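Local coordinates for pollen receptor-like kinase 3 (Arabidopsis thaliana, PDB 5WLS), which is a pollen receptor-like kinase whose leucine-rich repeat extracellular domain resembles SERK co-receptors and probably takes part in signalling at the pollen cell surface, at residues V11-G16 with T49-S54. Residues are numbered along the deposited sequence; the frame is centred on the assembly and turned at random.
Sequences VNITKG and TRLGLS. With NAG (2-acetamido-2-deoxy-beta-D-glucopyranose), chain E.
The N-terminal cap of the leucine-rich repeat solenoid meets what is probably the first repeat here, with the loop 11-16 of the cap running roughly antiparallel to the loop 49-54 that follows strand 42-47. Backbone hydrogen bonds join the two. Ser-54 N donates to Asn-12 O at 3.0 Å. Leu-51 O takes two donors. Thr-14 N lies in the carbonyl plane of Leu-51, whereas Lys-15 N, 2.7 Å from Leu-51 O, lies well above that plane. The hydroxyl of Thr-14 adds a side-chain bond, OG1 donating to Gly-52 O at 2.7 Å. OG1 sits between the backbone N and carbonyl carbon of its own residue (chi1 67°), which turns OG1 to Gly-52; a CB on that glycine would collide with Thr-14 OG1. On the apolar side, CG1 of Ile-13 stands anti to the backbone N (chi1 166°) and carries CD1 to within 3.9 Å of Leu-51 CD1. Ile-13 CB rests on CD2 of Leu-53. An alanine in place of Ile-13 would probably open a gap beside Leu-51, because the CG1-CD1 arm that meets its side chain would be gone. Loop 49-54 is also tied to Asn-76, within a leucine-rich repeat, whose OD1 accepts hydrogen bonds from the backbone N atoms of Leu-51 and Leu-53. The contact lies at the surface and carries an N-glycan at one end. Asn-12 ND2 is bonded covalently to C1 of the sugar at 1.5 Å.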
# COMPACT_ATOMS: atom_id res chain seq x y z
N VAL A 11 12.95 -11.08 11.24
CA VAL A 11 13.27 -11.44 9.86
C VAL A 11 14.65 -10.90 9.48
O VAL A 11 15.61 -11.67 9.42
CB VAL A 11 12.14 -11.01 8.90
CG1 VAL A 11 11.89 -9.49 8.87
CG2 VAL A 11 12.44 -11.56 7.53
N ASN A 12 14.77 -9.60 9.23
CA ASN A 12 16.05 -8.96 8.92
C ASN A 12 15.93 -7.45 9.03
O ASN A 12 15.24 -6.81 8.23
CB ASN A 12 16.53 -9.36 7.52
CG ASN A 12 17.49 -10.54 7.55
OD1 ASN A 12 18.37 -10.61 8.41
ND2 ASN A 12 17.30 -11.47 6.62
N ILE A 13 16.60 -6.87 10.02
CA ILE A 13 16.67 -5.43 10.22
C ILE A 13 18.14 -5.02 10.24
O ILE A 13 18.96 -5.67 10.90
CB ILE A 13 15.95 -5.03 11.52
CG1 ILE A 13 16.29 -3.61 11.95
CG2 ILE A 13 16.26 -6.03 12.63
CD1 ILE A 13 15.56 -3.17 13.20
N THR A 14 18.47 -3.96 9.51
CA THR A 14 19.87 -3.58 9.29
C THR A 14 20.26 -2.21 9.82
O THR A 14 21.45 -1.90 9.87
CB THR A 14 20.22 -3.63 7.80
OG1 THR A 14 19.50 -2.61 7.10
CG2 THR A 14 19.86 -4.99 7.21
N LYS A 15 19.30 -1.36 10.21
CA LYS A 15 19.61 -0.04 10.76
C LYS A 15 18.69 0.20 11.94
O LYS A 15 17.48 0.37 11.76
CB LYS A 15 19.44 1.06 9.71
CG LYS A 15 20.13 0.80 8.39
CD LYS A 15 21.63 1.08 8.47
CE LYS A 15 22.34 0.64 7.20
NZ LYS A 15 23.80 0.93 7.26
N GLY A 16 19.23 0.23 13.15
CA GLY A 16 18.42 0.46 14.33
C GLY A 16 18.11 -0.82 15.07
O GLY A 16 18.57 -1.92 14.74
N THR A 49 9.70 2.56 10.41
CA THR A 49 10.25 3.18 9.21
C THR A 49 11.74 3.45 9.41
O THR A 49 12.20 3.67 10.53
CB THR A 49 9.54 4.49 8.87
OG1 THR A 49 9.61 5.39 9.99
CG2 THR A 49 8.08 4.24 8.51
N ARG A 50 12.47 3.45 8.29
CA ARG A 50 13.89 3.82 8.26
C ARG A 50 14.72 2.93 9.19
O ARG A 50 15.59 3.41 9.92
CB ARG A 50 14.08 5.29 8.62
CG ARG A 50 13.21 6.25 7.82
CD ARG A 50 13.66 7.68 8.02
NE ARG A 50 12.69 8.63 7.48
CZ ARG A 50 12.72 9.14 6.25
NH1 ARG A 50 13.68 8.80 5.41
NH2 ARG A 50 11.78 9.99 5.88
N LEU A 51 14.45 1.63 9.17
CA LEU A 51 15.25 0.67 9.91
C LEU A 51 16.03 -0.25 8.99
O LEU A 51 16.67 -1.19 9.46
CB LEU A 51 14.37 -0.16 10.84
CG LEU A 51 13.72 0.54 12.04
CD1 LEU A 51 12.80 -0.43 12.77
CD2 LEU A 51 14.75 1.12 12.99
N GLY A 52 16.00 0.00 7.68
CA GLY A 52 16.70 -0.86 6.76
C GLY A 52 16.16 -2.27 6.74
O GLY A 52 16.94 -3.21 6.54
N LEU A 53 14.86 -2.44 6.98
CA LEU A 53 14.28 -3.78 6.91
C LEU A 53 14.56 -4.38 5.55
O LEU A 53 14.10 -3.87 4.52
CB LEU A 53 12.77 -3.73 7.18
CG LEU A 53 12.27 -3.00 8.42
CD1 LEU A 53 10.75 -3.03 8.47
CD2 LEU A 53 12.83 -3.69 9.65
N SER A 54 15.34 -5.46 5.55
CA SER A 54 15.83 -6.08 4.34
C SER A 54 15.26 -7.47 4.11
O SER A 54 15.50 -8.06 3.06
CB SER A 54 17.36 -6.16 4.37
OG SER A 54 17.86 -6.92 3.28
C1 NAG E . 18.10 -12.68 6.50
C2 NAG E . 18.25 -13.11 5.05
C3 NAG E . 18.91 -14.48 4.99
C4 NAG E . 20.25 -14.44 5.73
C5 NAG E . 20.06 -13.91 7.15
C6 NAG E . 21.37 -13.69 7.87
C7 NAG E . 16.53 -12.11 3.61
C8 NAG E . 15.19 -12.29 2.97
N2 NAG E . 16.97 -13.13 4.36
O3 NAG E . 19.11 -14.86 3.63
O4 NAG E . 20.81 -15.75 5.79
O5 NAG E . 19.39 -12.63 7.12
O6 NAG E . 21.33 -12.53 8.69
O7 NAG E . 17.20 -11.09 3.46